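Local coordinates for dTDP-4-dehydrorhamnose reductase (Sulfolobus tokodaii, PDB 2GGS), which binds NADPH and probably reduces dTDP-4-dehydrorhamnose, a step on the way to dTDP-rhamnose, at residues Ile27-Ser32 and Tyr39-Thr44; Gly209-Arg214 and Pro245-Leu250. All coordinates share one frame; numbering follows the deposited sequence.

Contact 1 (Ile27-Ser32 and Tyr39-Thr44); sequences IKVYNS and YKLDLT. With NDP (NADPH dihydro-nicotinamide-adenine-dinucleotide phosphate), chain C.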
ATOM      1  N   ILE A  27      10.901  11.731  -9.850  1.00 21.59           N
ATOM      2  CA  ILE A  27      10.909  10.864 -11.018  1.00 21.15           C
ATOM      3  C   ILE A  27       9.762   9.879 -10.873  1.00 20.15           C
ATOM      4  O   ILE A  27       9.781   9.014  -9.997  1.00 20.27           O
ATOM      5  CB  ILE A  27      12.248  10.108 -11.160  1.00 20.94           C
ATOM      6  CG1 ILE A  27      13.412  11.113 -11.161  1.00 23.49           C
ATOM      7  CG2 ILE A  27      12.229   9.196 -12.402  1.00 20.95           C
ATOM      8  CD1 ILE A  27      14.720  10.470 -10.841  1.00 25.63           C
ATOM      9  N   LYS A  28       8.772  10.025 -11.736  1.00 19.35           N
ATOM     10  CA  LYS A  28       7.514   9.258 -11.647  1.00 19.64           C
ATOM     11  C   LYS A  28       7.524   8.104 -12.631  1.00 19.76           C
ATOM     12  O   LYS A  28       7.614   8.359 -13.827  1.00 21.76           O
ATOM     13  CB  LYS A  28       6.307  10.172 -11.949  1.00 20.10           C
ATOM     14  CG  LYS A  28       6.215  11.395 -11.015  1.00 21.09           C
ATOM     15  CD  LYS A  28       5.016  12.262 -11.328  1.00 21.63           C
ATOM     16  CE  LYS A  28       5.247  13.131 -12.517  1.00 27.38           C
ATOM     17  NZ  LYS A  28       4.413  14.357 -12.307  1.00 28.76           N
ATOM     18  N   VAL A  29       7.423   6.868 -12.128  1.00 17.41           N
ATOM     19  CA  VAL A  29       7.417   5.667 -13.003  1.00 17.60           C
ATOM     20  C   VAL A  29       6.034   5.025 -13.088  1.00 17.24           C
ATOM     21  O   VAL A  29       5.375   4.784 -12.061  1.00 16.35           O
ATOM     22  CB  VAL A  29       8.508   4.633 -12.554  1.00 17.13           C
ATOM     23  CG1 VAL A  29       8.297   3.244 -13.219  1.00 17.47           C
ATOM     24  CG2 VAL A  29       9.916   5.154 -12.910  1.00 19.70           C
ATOM     25  N   TYR A  30       5.586   4.698 -14.310  1.00 16.08           N
ATOM     26  CA  TYR A  30       4.332   4.023 -14.483  1.00 16.93           C
ATOM     27  C   TYR A  30       4.631   2.883 -15.453  1.00 17.28           C
ATOM     28  O   TYR A  30       5.740   2.817 -15.975  1.00 17.41           O
ATOM     29  CB  TYR A  30       3.278   4.964 -15.060  1.00 17.06           C
ATOM     30  CG  TYR A  30       3.597   5.444 -16.486  1.00 19.21           C
ATOM     31  CD1 TYR A  30       3.146   4.721 -17.606  1.00 22.14           C
ATOM     32  CD2 TYR A  30       4.324   6.607 -16.691  1.00 19.91           C
ATOM     33  CE1 TYR A  30       3.426   5.172 -18.912  1.00 20.94           C
ATOM     34  CE2 TYR A  30       4.613   7.063 -17.977  1.00 21.55           C
ATOM     35  CZ  TYR A  30       4.166   6.339 -19.069  1.00 20.57           C
ATOM     36  OH  TYR A  30       4.476   6.808 -20.329  1.00 22.80           O
ATOM     37  N   ASN A  31       3.667   1.994 -15.637  1.00 19.33           N
ATOM     38  CA  ASN A  31       3.828   0.911 -16.598  1.00 20.29           C
ATOM     39  C   ASN A  31       2.626   0.982 -17.555  1.00 20.65           C
ATOM     40  O   ASN A  31       2.709   1.595 -18.628  1.00 20.75           O
ATOM     41  CB  ASN A  31       3.915  -0.411 -15.841  1.00 20.74           C
ATOM     42  CG  ASN A  31       4.169  -1.617 -16.747  1.00 24.43           C
ATOM     43  OD1 ASN A  31       4.792  -1.498 -17.801  1.00 29.22           O
ATOM     44  ND2 ASN A  31       3.686  -2.784 -16.318  1.00 25.81           N
ATOM     45  N   SER A  32       1.504   0.427 -17.130  1.00 20.24           N
ATOM     46  CA  SER A  32       0.296   0.405 -17.961  1.00 20.62           C
ATOM     47  C   SER A  32      -0.454   1.757 -18.026  1.00 21.11           C
ATOM     48  O   SER A  32      -1.110   2.081 -19.043  1.00 21.16           O
ATOM     49  CB  SER A  32      -0.636  -0.702 -17.490  1.00 20.67           C
ATOM     50  OG  SER A  32      -1.788  -0.742 -18.323  1.00 24.25           O
ATOM     51  N   TYR A  39       7.658   8.300 -16.602  1.00 21.47           N
ATOM     52  CA  TYR A  39       8.533   7.435 -17.382  1.00 21.58           C
ATOM     53  C   TYR A  39       7.939   6.061 -17.364  1.00 21.08           C
ATOM     54  O   TYR A  39       7.606   5.520 -16.291  1.00 19.19           O
ATOM     55  CB  TYR A  39       9.930   7.350 -16.757  1.00 22.96           C
ATOM     56  CG  TYR A  39      10.677   8.641 -16.797  1.00 24.25           C
ATOM     57  CD1 TYR A  39      11.584   8.901 -17.819  1.00 26.20           C
ATOM     58  CD2 TYR A  39      10.493   9.606 -15.806  1.00 24.72           C
ATOM     59  CE1 TYR A  39      12.270  10.100 -17.859  1.00 28.21           C
ATOM     60  CE2 TYR A  39      11.186  10.813 -15.831  1.00 26.59           C
ATOM     61  CZ  TYR A  39      12.076  11.050 -16.857  1.00 27.98           C
ATOM     62  OH  TYR A  39      12.771  12.246 -16.901  1.00 30.93           O
ATOM     63  N   LYS A  40       7.812   5.469 -18.550  1.00 19.31           N
ATOM     64  CA  LYS A  40       7.262   4.152 -18.642  1.00 18.89           C
ATOM     65  C   LYS A  40       8.353   3.119 -18.361  1.00 18.58           C
ATOM     66  O   LYS A  40       9.423   3.149 -18.977  1.00 18.18           O
ATOM     67  CB  LYS A  40       6.713   3.921 -20.059  1.00 19.13           C
ATOM     68  CG  LYS A  40       5.893   2.669 -20.126  1.00 21.28           C
ATOM     69  CD  LYS A  40       5.461   2.339 -21.580  1.00 21.87           C
ATOM     70  CE  LYS A  40       4.686   1.050 -21.625  1.00 22.76           C
ATOM     71  NZ  LYS A  40       3.263   1.210 -21.167  1.00 25.58           N
ATOM     72  N   LEU A  41       8.073   2.192 -17.443  1.00 17.46           N
ATOM     73  CA  LEU A  41       9.050   1.163 -17.056  1.00 17.86           C
ATOM     74  C   LEU A  41       8.360  -0.008 -16.396  1.00 19.03           C
ATOM     75  O   LEU A  41       7.632   0.131 -15.374  1.00 19.45           O
ATOM     76  CB  LEU A  41      10.178   1.745 -16.168  1.00 16.38           C
ATOM     77  CG  LEU A  41      11.230   0.795 -15.605  1.00 18.86           C
ATOM     78  CD1 LEU A  41      12.136   0.301 -16.727  1.00 22.89           C
ATOM     79  CD2 LEU A  41      12.059   1.539 -14.578  1.00 19.12           C
ATOM     80  N   ASP A  42       8.577  -1.177 -16.973  1.00 18.84           N
ATOM     81  CA  ASP A  42       8.118  -2.419 -16.388  1.00 19.52           C
ATOM     82  C   ASP A  42       9.182  -2.907 -15.440  1.00 19.42           C
ATOM     83  O   ASP A  42      10.284  -3.297 -15.862  1.00 19.04           O
ATOM     84  CB  ASP A  42       7.884  -3.476 -17.486  1.00 20.18           C
ATOM     85  CG  ASP A  42       7.265  -4.758 -16.951  1.00 22.37           C
ATOM     86  OD1 ASP A  42       7.402  -5.074 -15.731  1.00 20.34           O
ATOM     87  OD2 ASP A  42       6.626  -5.489 -17.763  1.00 24.92           O
ATOM     88  N   LEU A  43       8.859  -2.914 -14.145  1.00 18.66           N
ATOM     89  CA  LEU A  43       9.807  -3.337 -13.106  1.00 18.41           C
ATOM     90  C   LEU A  43      10.226  -4.823 -13.182  1.00 18.70           C
ATOM     91  O   LEU A  43      11.204  -5.216 -12.533  1.00 19.27           O
ATOM     92  CB  LEU A  43       9.238  -3.042 -11.719  1.00 18.82           C
ATOM     93  CG  LEU A  43       9.707  -1.737 -11.075  1.00 19.56           C
ATOM     94  CD1 LEU A  43       9.560  -0.520 -11.993  1.00 19.17           C
ATOM     95  CD2 LEU A  43       9.017  -1.514  -9.729  1.00 19.11           C
ATOM     96  N   THR A  44       9.506  -5.620 -13.969  1.00 19.19           N
ATOM     97  CA  THR A  44       9.870  -7.046 -14.151  1.00 19.77           C
ATOM     98  C   THR A  44      10.906  -7.245 -15.280  1.00 20.70           C
ATOM     99  O   THR A  44      11.367  -8.364 -15.508  1.00 22.93           O
ATOM    100  CB  THR A  44       8.652  -7.968 -14.370  1.00 19.48           C
ATOM    101  OG1 THR A  44       8.027  -7.677 -15.627  1.00 21.05           O
ATOM    102  CG2 THR A  44       7.618  -7.833 -13.196  1.00 20.04           C
TER
HETATM  103  PA  NDP C 900      -2.266   0.392  -6.947  1.00 16.18           P
HETATM  104  O1A NDP C 900      -2.859  -0.887  -7.367  1.00 18.45           O
HETATM  105  O2A NDP C 900      -3.189   1.548  -7.052  1.00 14.52           O
HETATM  106  O5B NDP C 900      -0.957   0.732  -7.763  1.00 16.20           O
HETATM  107  C5B NDP C 900      -0.075  -0.296  -8.176  1.00 14.63           C
HETATM  108  C4B NDP C 900       1.060   0.407  -8.874  1.00 16.80           C
HETATM  109  O4B NDP C 900       2.048  -0.580  -9.179  1.00 15.43           O
HETATM  110  C3B NDP C 900       0.638   1.119 -10.149  1.00 15.07           C
HETATM  111  O3B NDP C 900       1.306   2.351 -10.213  1.00 17.01           O
HETATM  112  C2B NDP C 900       1.178   0.165 -11.223  1.00 16.25           C
HETATM  113  O2B NDP C 900       1.484   0.909 -12.363  1.00 15.10           O
HETATM  114  C1B NDP C 900       2.434  -0.334 -10.523  1.00 16.41           C
HETATM  115  N9A NDP C 900       2.916  -1.581 -11.124  1.00 15.99           N
HETATM  116  C8A NDP C 900       2.331  -2.809 -11.056  1.00 15.65           C
HETATM  117  N7A NDP C 900       3.091  -3.686 -11.773  1.00 16.59           N
HETATM  118  C5A NDP C 900       4.132  -3.005 -12.280  1.00 15.10           C
HETATM  119  C6A NDP C 900       5.206  -3.386 -13.095  1.00 17.77           C
HETATM  120  N6A NDP C 900       5.267  -4.647 -13.606  1.00 16.86           N
HETATM  121  N1A NDP C 900       6.090  -2.405 -13.454  1.00 15.73           N
HETATM  122  C2A NDP C 900       5.987  -1.082 -13.040  1.00 17.19           C
HETATM  123  N3A NDP C 900       4.921  -0.716 -12.254  1.00 14.13           N
HETATM  124  C4A NDP C 900       4.025  -1.665 -11.899  1.00 15.89           C
HETATM  125  O3  NDP C 900      -1.715   0.073  -5.455  1.00 14.66           O
HETATM  126  PN  NDP C 900      -1.755   1.059  -4.168  1.00 14.39           P
HETATM  127  O1N NDP C 900      -1.359   2.420  -4.455  1.00 13.68           O
HETATM  128  O2N NDP C 900      -3.075   0.750  -3.573  1.00 13.49           O
HETATM  129  O5D NDP C 900      -0.671   0.320  -3.254  1.00 14.43           O
HETATM  130  C5D NDP C 900       0.599   0.919  -3.018  1.00 14.92           C
HETATM  131  C4D NDP C 900       1.498   0.014  -2.185  1.00 15.81           C
HETATM  132  O4D NDP C 900       0.864  -0.218  -0.949  1.00 16.04           O
HETATM  133  C3D NDP C 900       1.762  -1.359  -2.798  1.00 16.27           C
HETATM  134  O3D NDP C 900       3.058  -1.684  -2.372  1.00 16.77           O
HETATM  135  C2D NDP C 900       0.755  -2.259  -2.124  1.00 15.08           C
HETATM  136  O2D NDP C 900       1.201  -3.604  -2.141  1.00 16.63           O
HETATM  137  C1D NDP C 900       0.756  -1.624  -0.712  1.00 16.94           C
HETATM  138  N1N NDP C 900      -0.489  -1.936  -0.001  1.00 21.41           N
HETATM  139  C2N NDP C 900      -1.670  -1.723  -0.659  1.00 30.72           C
HETATM  140  C3N NDP C 900      -2.892  -1.805  -0.005  1.00 33.95           C
HETATM  141  C7N NDP C 900      -4.146  -1.556  -0.780  1.00 33.79           C
HETATM  142  O7N NDP C 900      -5.384  -1.869  -0.184  1.00 38.93           O
HETATM  143  N7N NDP C 900      -4.076  -1.063  -2.014  1.00 39.81           N
HETATM  144  C4N NDP C 900      -2.956  -2.154   1.471  1.00 33.29           C
HETATM  145  C5N NDP C 900      -1.608  -2.407   2.104  1.00 25.34           C
HETATM  146  C6N NDP C 900      -0.445  -2.272   1.338  1.00 27.87           C
HETATM  147  P2B NDP C 900       0.504   0.912 -13.702  1.00 16.67           P
HETATM  148  O1X NDP C 900       0.964   2.123 -14.408  1.00 15.90           O
HETATM  149  O2X NDP C 900      -0.920   0.965 -13.261  1.00 16.79           O
HETATM  150  O3X NDP C 900       0.723  -0.387 -14.520  1.00 20.95           O
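Lys40 reaches across to the backbone of Asn31: its NZ gives a short hydrogen bond to Asn31 O (2.6 Å), coming from above the carbonyl plane. Three backbone bonds join the segments in parallel register: Tyr39 N to Lys28 O (2.8 Å), Tyr30 N to Tyr39 O (2.9 Å) and Leu41 N to Tyr30 O (2.8 Å). Past the last paired residues both segments turn to the cofactor; the 2'-phosphate is met just beyond the second strand of the Rossmann fold, as is common in NADP-dependent relatives. Asn31 N and Ser32 N each donate to an oxygen of this phosphate, while on the adenine N6A donates to Asp42 OD1 (3.0 Å) and Leu43 N donates to N1A (2.9 Å). Thr44 N closes an Asx turn on Asp42 OD1, and Thr44 OG1 adds a second bond from the same face of the carboxylate. Asn31 and Asp42 run side by side in the same direction, the amide turned 45° from the carboxylate.

Tyr30 has its CG between the backbone N and the carbonyl carbon (chi1 65°), which swings the ring back over Lys40. Lys40 CA sits above one ring face, displaced toward the rim, and CB comes within 3.6 Å of Tyr30 CZ. With an alanine in place of Tyr30, the stem of Lys40 would lose the ring it lies against and is likely to swing more freely, weakening its hold on Asn31 O. On the other side of the sheet, Val29 CG1 packs on Leu41 CB (3.8 Å), and Ile27 CG2 touches the Tyr39 ring at CD2.

Strand 39-40 is one edge of the seven-stranded parallel sheet. Strand 26-30 continues the pairing to strand 3-6, and Phe52 of helix 46-56 packs against both Val29 and Leu41.

Contact 2 (Gly209-Arg214 and Pro245-Leu250); sequences GERISR and PYDSSL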
ATOM      1  N   GLY A 209      -4.418   3.136   9.528  1.00 15.51           N
ATOM      2  CA  GLY A 209      -5.554   3.838  10.137  1.00 16.00           C
ATOM      3  C   GLY A 209      -5.972   3.213  11.460  1.00 16.06           C
ATOM      4  O   GLY A 209      -5.273   2.418  12.019  1.00 16.74           O
ATOM      5  N   GLU A 210      -7.135   3.612  11.958  1.00 17.00           N
ATOM      6  CA  GLU A 210      -7.682   3.024  13.182  1.00 18.50           C
ATOM      7  C   GLU A 210      -8.342   1.692  12.834  1.00 18.11           C
ATOM      8  O   GLU A 210      -8.914   1.525  11.741  1.00 17.87           O
ATOM      9  CB  GLU A 210      -8.728   3.981  13.781  1.00 19.43           C
ATOM     10  CG  GLU A 210      -8.195   5.338  14.170  1.00 26.13           C
ATOM     11  CD  GLU A 210      -7.857   5.408  15.654  1.00 32.23           C
ATOM     12  OE1 GLU A 210      -7.331   6.452  16.079  1.00 36.64           O
ATOM     13  OE2 GLU A 210      -8.081   4.411  16.383  1.00 36.54           O
ATOM     14  N   ARG A 211      -8.258   0.730  13.755  1.00 17.39           N
ATOM     15  CA  ARG A 211      -8.897  -0.577  13.569  1.00 18.10           C
ATOM     16  C   ARG A 211     -10.421  -0.433  13.389  1.00 18.53           C
ATOM     17  O   ARG A 211     -11.076   0.215  14.206  1.00 18.25           O
ATOM     18  CB  ARG A 211      -8.612  -1.475  14.768  1.00 19.46           C
ATOM     19  CG  ARG A 211      -9.345  -2.850  14.742  1.00 18.16           C
ATOM     20  CD  ARG A 211      -8.899  -3.656  15.996  1.00 20.35           C
ATOM     21  NE  ARG A 211      -9.467  -4.998  16.073  1.00 21.73           N
ATOM     22  CZ  ARG A 211     -10.673  -5.292  16.559  1.00 20.74           C
ATOM     23  NH1 ARG A 211     -11.454  -4.336  17.040  1.00 22.87           N
ATOM     24  NH2 ARG A 211     -11.073  -6.562  16.597  1.00 23.62           N
ATOM     25  N   ILE A 212     -10.970  -1.028  12.329  1.00 17.30           N
ATOM     26  CA  ILE A 212     -12.401  -0.970  12.063  1.00 17.77           C
ATOM     27  C   ILE A 212     -12.829  -2.208  11.300  1.00 17.21           C
ATOM     28  O   ILE A 212     -12.027  -2.807  10.582  1.00 17.02           O
ATOM     29  CB  ILE A 212     -12.767   0.335  11.260  1.00 17.51           C
ATOM     30  CG1 ILE A 212     -14.270   0.670  11.317  1.00 17.83           C
ATOM     31  CG2 ILE A 212     -12.284   0.215   9.791  1.00 18.75           C
ATOM     32  CD1 ILE A 212     -14.643   2.016  10.646  1.00 19.06           C
ATOM     33  N   SER A 213     -14.089  -2.618  11.485  1.00 16.48           N
ATOM     34  CA  SER A 213     -14.619  -3.742  10.729  1.00 16.88           C
ATOM     35  C   SER A 213     -15.094  -3.255   9.363  1.00 16.24           C
ATOM     36  O   SER A 213     -15.465  -2.079   9.195  1.00 16.32           O
ATOM     37  CB  SER A 213     -15.762  -4.439  11.523  1.00 18.38           C
ATOM     38  OG  SER A 213     -16.950  -3.652  11.521  1.00 18.93           O
ATOM     39  N   ARG A 214     -15.119  -4.150   8.367  1.00 16.38           N
ATOM     40  CA  ARG A 214     -15.646  -3.729   7.072  1.00 17.11           C
ATOM     41  C   ARG A 214     -17.106  -3.310   7.176  1.00 17.05           C
ATOM     42  O   ARG A 214     -17.547  -2.384   6.496  1.00 16.73           O
ATOM     43  CB  ARG A 214     -15.530  -4.877   6.062  1.00 16.97           C
ATOM     44  CG  ARG A 214     -14.159  -4.954   5.377  1.00 18.64           C
ATOM     45  CD  ARG A 214     -13.157  -5.680   6.169  1.00 21.30           C
ATOM     46  NE  ARG A 214     -11.934  -5.972   5.392  1.00 21.84           N
ATOM     47  CZ  ARG A 214     -10.819  -6.464   5.914  1.00 23.48           C
ATOM     48  NH1 ARG A 214     -10.727  -6.707   7.218  1.00 20.14           N
ATOM     49  NH2 ARG A 214      -9.780  -6.704   5.123  1.00 22.65           N
ATOM     50  N   PRO A 245      -7.084 -12.346   5.907  1.00 21.23           N
ATOM     51  CA  PRO A 245      -6.856 -12.433   7.363  1.00 20.47           C
ATOM     52  C   PRO A 245      -8.044 -11.857   8.125  1.00 20.77           C
ATOM     53  O   PRO A 245      -8.608 -10.851   7.722  1.00 19.93           O
ATOM     54  CB  PRO A 245      -5.575 -11.594   7.588  1.00 21.08           C
ATOM     55  CG  PRO A 245      -5.495 -10.685   6.383  1.00 19.93           C
ATOM     56  CD  PRO A 245      -6.097 -11.469   5.237  1.00 20.21           C
ATOM     57  N   TYR A 246      -8.448 -12.530   9.198  1.00 20.07           N
ATOM     58  CA  TYR A 246      -9.601 -12.066  10.000  1.00 20.92           C
ATOM     59  C   TYR A 246      -9.439 -10.657  10.585  1.00 19.93           C
ATOM     60  O   TYR A 246     -10.300  -9.810  10.388  1.00 20.76           O
ATOM     61  CB  TYR A 246      -9.903 -13.046  11.127  1.00 22.04           C
ATOM     62  CG  TYR A 246     -11.057 -12.583  11.987  1.00 23.76           C
ATOM     63  CD1 TYR A 246     -12.352 -12.529  11.468  1.00 26.82           C
ATOM     64  CD2 TYR A 246     -10.846 -12.162  13.289  1.00 25.79           C
ATOM     65  CE1 TYR A 246     -13.422 -12.081  12.249  1.00 27.69           C
ATOM     66  CE2 TYR A 246     -11.910 -11.712  14.084  1.00 27.48           C
ATOM     67  CZ  TYR A 246     -13.191 -11.687  13.548  1.00 27.65           C
ATOM     68  OH  TYR A 246     -14.264 -11.268  14.317  1.00 30.28           O
ATOM     69  N   ASP A 247      -8.343 -10.424  11.284  1.00 18.59           N
ATOM     70  CA  ASP A 247      -8.034  -9.120  11.851  1.00 18.53           C
ATOM     71  C   ASP A 247      -6.611  -8.762  11.503  1.00 17.35           C
ATOM     72  O   ASP A 247      -5.666  -9.170  12.198  1.00 18.96           O
ATOM     73  CB  ASP A 247      -8.222  -9.102  13.377  1.00 18.58           C
ATOM     74  CG  ASP A 247      -8.041  -7.727  13.957  1.00 20.34           C
ATOM     75  OD1 ASP A 247      -7.495  -6.845  13.253  1.00 18.78           O
ATOM     76  OD2 ASP A 247      -8.460  -7.485  15.115  1.00 19.87           O
ATOM     77  N   SER A 248      -6.454  -7.995  10.433  1.00 16.32           N
ATOM     78  CA  SER A 248      -5.085  -7.581  10.016  1.00 15.78           C
ATOM     79  C   SER A 248      -4.772  -6.151  10.474  1.00 16.35           C
ATOM     80  O   SER A 248      -3.813  -5.514  10.034  1.00 16.06           O
ATOM     81  CB  SER A 248      -4.943  -7.759   8.494  1.00 15.52           C
ATOM     82  OG  SER A 248      -5.816  -6.896   7.812  1.00 16.76           O
ATOM     83  N   SER A 249      -5.556  -5.634  11.433  1.00 16.35           N
ATOM     84  CA  SER A 249      -5.303  -4.280  11.874  1.00 16.22           C
ATOM     85  C   SER A 249      -3.854  -4.158  12.340  1.00 15.52           C
ATOM     86  O   SER A 249      -3.273  -5.135  12.863  1.00 16.37           O
ATOM     87  CB  SER A 249      -6.267  -3.878  13.005  1.00 17.06           C
ATOM     88  OG  SER A 249      -6.170  -4.785  14.068  1.00 18.27           O
ATOM     89  N   LEU A 250      -3.284  -2.963  12.134  1.00 14.90           N
ATOM     90  CA  LEU A 250      -1.905  -2.662  12.563  1.00 14.21           C
ATOM     91  C   LEU A 250      -1.857  -1.740  13.760  1.00 15.67           C
ATOM     92  O   LEU A 250      -2.690  -0.854  13.901  1.00 16.72           O
ATOM     93  CB  LEU A 250      -1.100  -2.001  11.434  1.00 14.41           C
ATOM     94  CG  LEU A 250      -1.053  -2.821  10.146  1.00 13.30           C
ATOM     95  CD1 LEU A 250      -0.112  -1.991   9.205  1.00 13.46           C
ATOM     96  CD2 LEU A 250      -0.522  -4.225  10.446  1.00 15.58           C
TER
HETATM   97  O   HOH W   1      -2.618   1.397  12.290  1.00 20.28           O
HETATM   98  O   HOH W   2      -5.349  -0.291  14.052  1.00 21.69           O
HETATM   99  O   HOH W   3      -8.130  -8.087   7.139  1.00 18.31           O
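Arg211 turns the edge of its guanidinium group to Asp247, the head of an Asx turn, whose OD2 lies in the guanidinium plane, with Ser249 OG also at that edge; Tyr180 makes a cation-pi contact with the same arginine. The salt bridge is side-on but bound to a single oxygen: NE donates to Asp247 OD2 at 2.8 Å and NH2 to that same OD2 at 3.1 Å. The two planes stand 44° apart, and both nitrogens come to OD2 from the same face of the carboxylate, NE on the syn side and NH2 from further above the plane.

The other carboxylate oxygen closes the turn. Asp247 OD1 accepts Ser249 N (2.9 Å), nearly in line with its C-O bond, and Ser249 OG (2.6 Å) on the syn side. Each oxygen thus takes two donors, which probably holds the carboxylate in the orientation the arginine meets. Ser249 OG also receives a hydrogen bond from Asn117 N.

With CG anti to the backbone N (chi1 175°) and the chain extended as far as NE, Arg211 lays its aliphatic stem along Ser249, CG resting 3.7 Å from Ser249 CB. The contact thereby joins the approach to strand 212-213 with the irregular loop before helix 253-258. In the paired strand 180-181, Tyr180 also touches Asp247, while Tyr181 touches Ser248 and makes a cation-pi contact with Arg214.

Near Gly209, water 1 lies close to both Gly209 O and Leu250 O. Arg214 meets the loop through water 3 at its guanidinium edge: the water accepts from Arg214 NH1 and donates to Pro245 O (2.9 Å) and Ser248 OG (2.7 Å).

From the N terminus, contact 1 comes first: the irregular residues 31-38 leave strand 26-30 and are closed off when strand 39-40 pairs beside it at the edge of the parallel sheet. Much later, contact 2 closes a longer excursion of thirty residues, holding helix 214-224 and strand 231-234, by bringing Pro245-Leu250 back to Gly209-Arg214. The two are in series, neither nested nor crossed. The centres of contact 1 and contact 2 lie about 31 Å apart, on opposite sides of the chain's centre. Contact 1 shapes the adenine end of the cofactor site; contact 2, outside that site, joins strand 212-213 and the start of helix 214-224 to the loop before helix 253-258.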